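Local atomic coordinates of putative oxidoreductase FAD-binding subunit (Sulfolobus tokodaii, PDB entry 4ZOH), a protein that probably serves as the FAD-binding flavoprotein subunit of a molybdenum-containing oxidoreductase, passing electrons through its flavin. Residues I236-P249 against K261-I273. Sequence-based numbering, arbitrary orientation.
Sequences IEKAATRAMESANP and KKMVKVLTKRAII
Two helices pair in the C-terminal domain of the flavoprotein, 233-243 and 257-276, the latter resting on strands 173-179 and 189-198 through Met-263 and Leu-267. Segments 236-243 and 261-273 run roughly antiparallel (142°), their axes 7.5 Å apart, an approach that the small side chains Ala-240 and Ala-243 allow. At Ala-240 the backbones nearly touch: Lys-265 CA sits 3.3 Å from Ala-240 O in a CA-H...O contact, and the Ala-240 methyl rests against the start of Lys-269. Next to it, the Ala-243 methyl packs on Val-264 CG1 and Thr-268; the Thr-268 hydroxyl is turned back to Val-264 O in its own helix. Val-264 CG2 reaches Ala-247, while at the other end Ile-236 CG1 lies against Ile-272 CG2, the two side chains running alongside each other in opposite senses.

Lysines follow one flank. The Lys-265 chain leaves with CG trans to the backbone N (chi1 161°), then bends twice, which carries NZ into a 2.7 Å salt bridge with Glu-237 OE2 and a weak bond with Thr-241 OG1. Glu-237, kinked at chi2, also offers OE1 to Lys-269 NZ in a long salt bridge of 3.7 Å. Towards the end of 236-249, Lys-261 runs past Met-244 CB, and its final bend places NZ 3.2 Å from Met-244 O, above that carbonyl plane, with Ala-247 N arriving from the opposite face; Ala-247 O adds a weak bond. Met-244 SD in turn lies 3.3 Å from Lys-261 O. A methionine in place of Lys-261 would probably leave Met-244 O with the Ala-247 amide alone of its two donors here, cost Ala-247 O its weak bond, and hold the turn after the helix less firmly. Alanine-to-backbone contact and apolar packing thus fill the crossing, while the short Lys-265 bridge and the Lys-261 bond to Met-244 O carry one flank of the pair, the long and weak partners only supplementing them.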
ATOM      1  N   ILE B 236     -46.176  12.479 -49.411  1.00 46.86           N
ATOM      2  CA  ILE B 236     -45.311  12.213 -48.265  1.00 41.34           C
ATOM      3  C   ILE B 236     -44.593  10.856 -48.523  1.00 43.69           C
ATOM      4  O   ILE B 236     -43.327  10.751 -48.508  1.00 39.03           O
ATOM      5  CB  ILE B 236     -46.154  12.171 -46.964  1.00 37.63           C
ATOM      6  CG1 ILE B 236     -46.440  13.581 -46.443  1.00 34.80           C
ATOM      7  CG2 ILE B 236     -45.443  11.351 -45.872  1.00 39.75           C
ATOM      8  CD1 ILE B 236     -47.488  13.648 -45.325  1.00 38.58           C
ATOM      9  N   GLU B 237     -45.417   9.841 -48.792  1.00 40.93           N
ATOM     10  CA  GLU B 237     -44.971   8.507 -49.170  1.00 43.37           C
ATOM     11  C   GLU B 237     -44.002   8.592 -50.380  1.00 47.07           C
ATOM     12  O   GLU B 237     -42.911   8.013 -50.384  1.00 46.30           O
ATOM     13  CB  GLU B 237     -46.234   7.690 -49.469  1.00 46.48           C
ATOM     14  CG  GLU B 237     -46.040   6.274 -49.948  1.00 51.88           C
ATOM     15  CD  GLU B 237     -45.139   5.497 -49.020  1.00 57.28           C
ATOM     16  OE1 GLU B 237     -45.216   5.713 -47.773  1.00 48.45           O
ATOM     17  OE2 GLU B 237     -44.349   4.702 -49.563  1.00 58.70           O
ATOM     18  N   LYS B 238     -44.361   9.406 -51.360  1.00 45.12           N
ATOM     19  CA  LYS B 238     -43.538   9.550 -52.536  1.00 45.19           C
ATOM     20  C   LYS B 238     -42.228  10.280 -52.223  1.00 40.66           C
ATOM     21  O   LYS B 238     -41.183   9.900 -52.755  1.00 40.29           O
ATOM     22  CB  LYS B 238     -44.315  10.218 -53.707  1.00 50.91           C
ATOM     23  CG  LYS B 238     -43.578   9.947 -55.026  1.00 62.23           C
ATOM     24  CD  LYS B 238     -44.311  10.194 -56.338  1.00 64.81           C
ATOM     25  CE  LYS B 238     -43.376   9.684 -57.438  1.00 67.15           C
ATOM     26  NZ  LYS B 238     -43.301  10.560 -58.643  1.00 71.85           N
ATOM     27  N   ALA B 239     -42.287  11.342 -51.405  1.00 40.16           N
ATOM     28  CA  ALA B 239     -41.088  12.111 -51.053  1.00 39.32           C
ATOM     29  C   ALA B 239     -40.134  11.235 -50.259  1.00 32.60           C
ATOM     30  O   ALA B 239     -38.937  11.224 -50.511  1.00 36.77           O
ATOM     31  CB  ALA B 239     -41.467  13.312 -50.239  1.00 40.26           C
ATOM     32  N   ALA B 240     -40.696  10.459 -49.339  1.00 33.38           N
ATOM     33  CA  ALA B 240     -39.909   9.570 -48.468  1.00 37.25           C
ATOM     34  C   ALA B 240     -39.145   8.556 -49.354  1.00 37.86           C
ATOM     35  O   ALA B 240     -37.929   8.343 -49.172  1.00 35.68           O
ATOM     36  CB  ALA B 240     -40.785   8.876 -47.403  1.00 33.61           C
ATOM     37  N   THR B 241     -39.854   7.998 -50.348  1.00 39.40           N
ATOM     38  CA  THR B 241     -39.235   7.180 -51.427  1.00 35.00           C
ATOM     39  C   THR B 241     -38.111   7.908 -52.124  1.00 38.80           C
ATOM     40  O   THR B 241     -37.002   7.357 -52.255  1.00 43.41           O
ATOM     41  CB  THR B 241     -40.306   6.614 -52.438  1.00 36.81           C
ATOM     42  OG1 THR B 241     -41.291   5.925 -51.685  1.00 31.89           O
ATOM     43  CG2 THR B 241     -39.709   5.606 -53.443  1.00 29.41           C
ATOM     44  N   ARG B 242     -38.337   9.155 -52.524  1.00 39.99           N
ATOM     45  CA  ARG B 242     -37.330   9.825 -53.369  1.00 39.13           C
ATOM     46  C   ARG B 242     -36.090  10.271 -52.622  1.00 40.17           C
ATOM     47  O   ARG B 242     -35.042  10.562 -53.239  1.00 43.52           O
ATOM     48  CB  ARG B 242     -37.944  10.991 -54.155  1.00 39.05           C
ATOM     49  CG  ARG B 242     -38.913  10.494 -55.218  1.00 43.25           C
ATOM     50  CD  ARG B 242     -39.171  11.537 -56.246  1.00 39.12           C
ATOM     51  NE  ARG B 242     -37.926  11.785 -56.938  1.00 43.76           N
ATOM     52  CZ  ARG B 242     -37.699  12.893 -57.624  1.00 43.31           C
ATOM     53  NH1 ARG B 242     -36.523  13.051 -58.213  1.00 45.85           N
ATOM     54  NH2 ARG B 242     -38.651  13.831 -57.710  1.00 43.26           N
ATOM     55  N   ALA B 243     -36.203  10.341 -51.296  1.00 38.71           N
ATOM     56  CA  ALA B 243     -35.048  10.666 -50.432  1.00 33.12           C
ATOM     57  C   ALA B 243     -33.911   9.596 -50.609  1.00 33.28           C
ATOM     58  O   ALA B 243     -32.724   9.921 -50.559  1.00 33.99           O
ATOM     59  CB  ALA B 243     -35.530  10.761 -48.971  1.00 32.04           C
ATOM     60  N   MET B 244     -34.286   8.332 -50.844  1.00 35.34           N
ATOM     61  CA  MET B 244     -33.342   7.229 -51.153  1.00 35.97           C
ATOM     62  C   MET B 244     -32.434   7.503 -52.334  1.00 38.77           C
ATOM     63  O   MET B 244     -31.328   6.957 -52.384  1.00 40.48           O
ATOM     64  CB  MET B 244     -34.079   5.910 -51.360  1.00 35.43           C
ATOM     65  CG  MET B 244     -34.888   5.521 -50.165  1.00 34.65           C
ATOM     66  SD  MET B 244     -35.248   3.786 -50.060  1.00 43.23           S
ATOM     67  CE  MET B 244     -36.323   3.681 -51.500  1.00 45.25           C
ATOM     68  N   GLU B 245     -32.868   8.393 -53.239  1.00 36.93           N
ATOM     69  CA  GLU B 245     -32.076   8.738 -54.414  1.00 39.00           C
ATOM     70  C   GLU B 245     -30.822   9.461 -54.024  1.00 41.79           C
ATOM     71  O   GLU B 245     -29.814   9.351 -54.737  1.00 45.60           O
ATOM     72  CB  GLU B 245     -32.844   9.602 -55.414  1.00 37.10           C
ATOM     73  CG  GLU B 245     -34.114   8.952 -55.939  1.00 41.13           C
ATOM     74  CD  GLU B 245     -35.007   9.911 -56.709  1.00 46.29           C
ATOM     75  OE1 GLU B 245     -34.537  11.004 -57.115  1.00 44.65           O
ATOM     76  OE2 GLU B 245     -36.187   9.562 -56.908  1.00 50.50           O
ATOM     77  N   SER B 246     -30.857  10.208 -52.920  1.00 43.41           N
ATOM     78  CA  SER B 246     -29.642  10.956 -52.495  1.00 44.19           C
ATOM     79  C   SER B 246     -28.687  10.160 -51.575  1.00 43.32           C
ATOM     80  O   SER B 246     -27.635  10.674 -51.217  1.00 35.61           O
ATOM     81  CB  SER B 246     -29.980  12.306 -51.877  1.00 45.98           C
ATOM     82  OG  SER B 246     -31.048  12.896 -52.570  1.00 51.71           O
ATOM     83  N   ALA B 247     -29.057   8.920 -51.202  1.00 43.71           N
ATOM     84  CA  ALA B 247     -28.262   8.110 -50.235  1.00 44.50           C
ATOM     85  C   ALA B 247     -27.308   7.180 -50.954  1.00 47.91           C
ATOM     86  O   ALA B 247     -27.753   6.342 -51.725  1.00 51.41           O
ATOM     87  CB  ALA B 247     -29.164   7.310 -49.288  1.00 38.89           C
ATOM     88  N   ASN B 248     -26.012   7.324 -50.702  1.00 48.41           N
ATOM     89  CA  ASN B 248     -24.987   6.402 -51.216  1.00 47.37           C
ATOM     90  C   ASN B 248     -24.253   5.695 -50.042  1.00 45.79           C
ATOM     91  O   ASN B 248     -23.050   5.868 -49.895  1.00 45.33           O
ATOM     92  CB  ASN B 248     -24.034   7.216 -52.142  1.00 49.75           C
ATOM     93  CG  ASN B 248     -23.017   6.363 -52.887  1.00 52.10           C
ATOM     94  OD1 ASN B 248     -23.106   5.136 -52.955  1.00 54.68           O
ATOM     95  ND2 ASN B 248     -22.032   7.032 -53.463  1.00 58.94           N
ATOM     96  N   PRO B 249     -24.980   4.927 -49.177  1.00 45.77           N
ATOM     97  CA  PRO B 249     -24.374   4.426 -47.929  1.00 45.27           C
ATOM     98  C   PRO B 249     -23.405   3.222 -48.070  1.00 49.72           C
ATOM     99  O   PRO B 249     -23.269   2.696 -49.150  1.00 46.69           O
ATOM    100  CB  PRO B 249     -25.588   4.036 -47.097  1.00 41.56           C
ATOM    101  CG  PRO B 249     -26.573   3.575 -48.115  1.00 43.26           C
ATOM    102  CD  PRO B 249     -26.375   4.448 -49.310  1.00 41.10           C
ATOM    103  N   LYS B 261     -30.221   2.578 -46.860  1.00 39.85           N
ATOM    104  CA  LYS B 261     -30.944   3.255 -47.938  1.00 39.70           C
ATOM    105  C   LYS B 261     -32.453   3.175 -47.634  1.00 34.96           C
ATOM    106  O   LYS B 261     -33.115   4.185 -47.622  1.00 31.85           O
ATOM    107  CB  LYS B 261     -30.606   2.593 -49.268  1.00 40.24           C
ATOM    108  CG  LYS B 261     -30.884   3.457 -50.465  1.00 44.36           C
ATOM    109  CD  LYS B 261     -30.867   2.605 -51.724  1.00 53.36           C
ATOM    110  CE  LYS B 261     -31.108   3.443 -52.985  1.00 55.08           C
ATOM    111  NZ  LYS B 261     -29.923   4.254 -53.384  1.00 48.72           N
ATOM    112  N   LYS B 262     -32.953   1.982 -47.313  1.00 36.61           N
ATOM    113  CA  LYS B 262     -34.324   1.780 -46.868  1.00 38.69           C
ATOM    114  C   LYS B 262     -34.661   2.627 -45.660  1.00 42.59           C
ATOM    115  O   LYS B 262     -35.725   3.274 -45.639  1.00 42.18           O
ATOM    116  CB  LYS B 262     -34.648   0.298 -46.616  1.00 45.58           C
ATOM    117  CG  LYS B 262     -34.637  -0.582 -47.882  1.00 49.28           C
ATOM    118  CD  LYS B 262     -34.745  -2.085 -47.604  1.00 55.13           C
ATOM    119  CE  LYS B 262     -36.116  -2.448 -47.011  1.00 63.29           C
ATOM    120  NZ  LYS B 262     -36.209  -3.837 -46.462  1.00 66.06           N
ATOM    121  N   MET B 263     -33.742   2.704 -44.690  1.00 37.48           N
ATOM    122  CA  MET B 263     -33.979   3.574 -43.534  1.00 35.61           C
ATOM    123  C   MET B 263     -34.065   5.048 -43.873  1.00 34.21           C
ATOM    124  O   MET B 263     -34.721   5.786 -43.132  1.00 39.95           O
ATOM    125  CB  MET B 263     -32.999   3.311 -42.378  1.00 33.03           C
ATOM    126  CG  MET B 263     -33.197   1.899 -41.874  1.00 31.72           C
ATOM    127  SD  MET B 263     -34.820   1.493 -41.242  1.00 32.32           S
ATOM    128  CE  MET B 263     -35.613   0.468 -42.525  1.00 33.78           C
ATOM    129  N   VAL B 264     -33.457   5.491 -44.981  1.00 32.60           N
ATOM    130  CA  VAL B 264     -33.610   6.898 -45.360  1.00 36.27           C
ATOM    131  C   VAL B 264     -35.114   7.212 -45.586  1.00 39.41           C
ATOM    132  O   VAL B 264     -35.650   8.249 -45.104  1.00 37.03           O
ATOM    133  CB  VAL B 264     -32.734   7.272 -46.547  1.00 35.84           C
ATOM    134  CG1 VAL B 264     -33.144   8.602 -47.169  1.00 32.21           C
ATOM    135  CG2 VAL B 264     -31.294   7.338 -46.090  1.00 34.13           C
ATOM    136  N   LYS B 265     -35.801   6.276 -46.246  1.00 38.62           N
ATOM    137  CA  LYS B 265     -37.217   6.457 -46.502  1.00 39.95           C
ATOM    138  C   LYS B 265     -38.006   6.472 -45.195  1.00 33.23           C
ATOM    139  O   LYS B 265     -38.853   7.330 -45.010  1.00 29.43           O
ATOM    140  CB  LYS B 265     -37.769   5.390 -47.463  1.00 39.04           C
ATOM    141  CG  LYS B 265     -39.290   5.251 -47.410  1.00 42.61           C
ATOM    142  CD  LYS B 265     -39.727   3.884 -47.922  1.00 48.21           C
ATOM    143  CE  LYS B 265     -40.294   4.023 -49.302  1.00 48.90           C
ATOM    144  NZ  LYS B 265     -41.723   4.336 -49.068  1.00 46.28           N
ATOM    145  N   VAL B 266     -37.722   5.527 -44.302  1.00 30.42           N
ATOM    146  CA  VAL B 266     -38.427   5.444 -43.047  1.00 30.63           C
ATOM    147  C   VAL B 266     -38.268   6.767 -42.229  1.00 34.81           C
ATOM    148  O   VAL B 266     -39.269   7.301 -41.722  1.00 34.80           O
ATOM    149  CB  VAL B 266     -38.043   4.153 -42.276  1.00 30.42           C
ATOM    150  CG1 VAL B 266     -38.690   4.169 -40.917  1.00 28.44           C
ATOM    151  CG2 VAL B 266     -38.471   2.881 -43.079  1.00 28.33           C
ATOM    152  N   LEU B 267     -37.038   7.308 -42.179  1.00 29.98           N
ATOM    153  CA  LEU B 267     -36.729   8.472 -41.342  1.00 31.37           C
ATOM    154  C   LEU B 267     -37.211   9.795 -41.944  1.00 29.69           C
ATOM    155  O   LEU B 267     -37.640  10.646 -41.193  1.00 32.87           O
ATOM    156  CB  LEU B 267     -35.250   8.578 -40.899  1.00 27.36           C
ATOM    157  CG  LEU B 267     -34.467   7.587 -39.980  1.00 31.31           C
ATOM    158  CD1 LEU B 267     -33.349   8.235 -39.129  1.00 24.95           C
ATOM    159  CD2 LEU B 267     -35.312   6.646 -39.152  1.00 27.81           C
ATOM    160  N   THR B 268     -37.104   9.951 -43.269  1.00 32.68           N
ATOM    161  CA  THR B 268     -37.777  11.046 -43.998  1.00 30.19           C
ATOM    162  C   THR B 268     -39.288  11.035 -43.700  1.00 32.98           C
ATOM    163  O   THR B 268     -39.841  12.039 -43.292  1.00 29.74           O
ATOM    164  CB  THR B 268     -37.514  10.949 -45.478  1.00 25.22           C
ATOM    165  OG1 THR B 268     -36.101  10.952 -45.666  1.00 28.29           O
ATOM    166  CG2 THR B 268     -38.051  12.122 -46.233  1.00 28.81           C
ATOM    167  N   LYS B 269     -39.939   9.877 -43.798  1.00 32.01           N
ATOM    168  CA  LYS B 269     -41.371   9.870 -43.466  1.00 35.58           C
ATOM    169  C   LYS B 269     -41.611  10.318 -42.023  1.00 34.05           C
ATOM    170  O   LYS B 269     -42.552  11.114 -41.773  1.00 32.43           O
ATOM    171  CB  LYS B 269     -42.026   8.505 -43.762  1.00 34.90           C
ATOM    172  CG  LYS B 269     -43.524   8.500 -43.667  1.00 36.16           C
ATOM    173  CD  LYS B 269     -44.089   7.121 -44.036  1.00 37.78           C
ATOM    174  CE  LYS B 269     -45.549   7.024 -43.611  1.00 40.61           C
ATOM    175  NZ  LYS B 269     -46.267   5.896 -44.238  1.00 43.02           N
ATOM    176  N   ARG B 270     -40.813   9.772 -41.071  1.00 31.60           N
ATOM    177  CA  ARG B 270     -40.957  10.133 -39.618  1.00 29.27           C
ATOM    178  C   ARG B 270     -40.743  11.668 -39.469  1.00 27.29           C
ATOM    179  O   ARG B 270     -41.505  12.327 -38.811  1.00 28.26           O
ATOM    180  CB  ARG B 270     -39.938   9.386 -38.768  1.00 29.91           C
ATOM    181  CG  ARG B 270     -40.287   7.936 -38.494  1.00 31.16           C
ATOM    182  CD  ARG B 270     -39.075   7.199 -37.927  1.00 32.84           C
ATOM    183  NE  ARG B 270     -39.558   5.949 -37.348  1.00 37.26           N
ATOM    184  CZ  ARG B 270     -38.950   5.207 -36.420  1.00 38.35           C
ATOM    185  NH1 ARG B 270     -37.766   5.557 -35.895  1.00 39.68           N
ATOM    186  NH2 ARG B 270     -39.563   4.105 -36.002  1.00 38.46           N
ATOM    187  N   ALA B 271     -39.785  12.214 -40.213  1.00 27.29           N
ATOM    188  CA  ALA B 271     -39.429  13.653 -40.151  1.00 30.57           C
ATOM    189  C   ALA B 271     -40.573  14.571 -40.629  1.00 34.84           C
ATOM    190  O   ALA B 271     -40.993  15.481 -39.875  1.00 35.08           O
ATOM    191  CB  ALA B 271     -38.162  13.898 -40.930  1.00 30.96           C
ATOM    192  N   ILE B 272     -41.118  14.291 -41.828  1.00 33.51           N
ATOM    193  CA  ILE B 272     -42.258  15.051 -42.368  1.00 31.20           C
ATOM    194  C   ILE B 272     -43.404  15.003 -41.349  1.00 29.42           C
ATOM    195  O   ILE B 272     -43.884  16.044 -40.884  1.00 29.72           O
ATOM    196  CB  ILE B 272     -42.671  14.491 -43.757  1.00 31.72           C
ATOM    197  CG1 ILE B 272     -41.491  14.431 -44.679  1.00 26.92           C
ATOM    198  CG2 ILE B 272     -43.714  15.341 -44.445  1.00 32.48           C
ATOM    199  CD1 ILE B 272     -41.742  13.542 -45.872  1.00 32.23           C
ATOM    200  N   ILE B 273     -43.776  13.801 -40.927  1.00 29.59           N
ATOM    201  CA  ILE B 273     -44.929  13.633 -40.030  1.00 32.17           C
ATOM    202  C   ILE B 273     -44.731  14.264 -38.650  1.00 35.76           C
ATOM    203  O   ILE B 273     -45.682  14.819 -38.060  1.00 32.99           O
ATOM    204  CB  ILE B 273     -45.384  12.163 -39.900  1.00 32.26           C
ATOM    205  CG1 ILE B 273     -46.051  11.662 -41.222  1.00 35.85           C
ATOM    206  CG2 ILE B 273     -46.313  11.932 -38.698  1.00 32.95           C
ATOM    207  CD1 ILE B 273     -46.316  10.146 -41.241  1.00 33.04           C
TER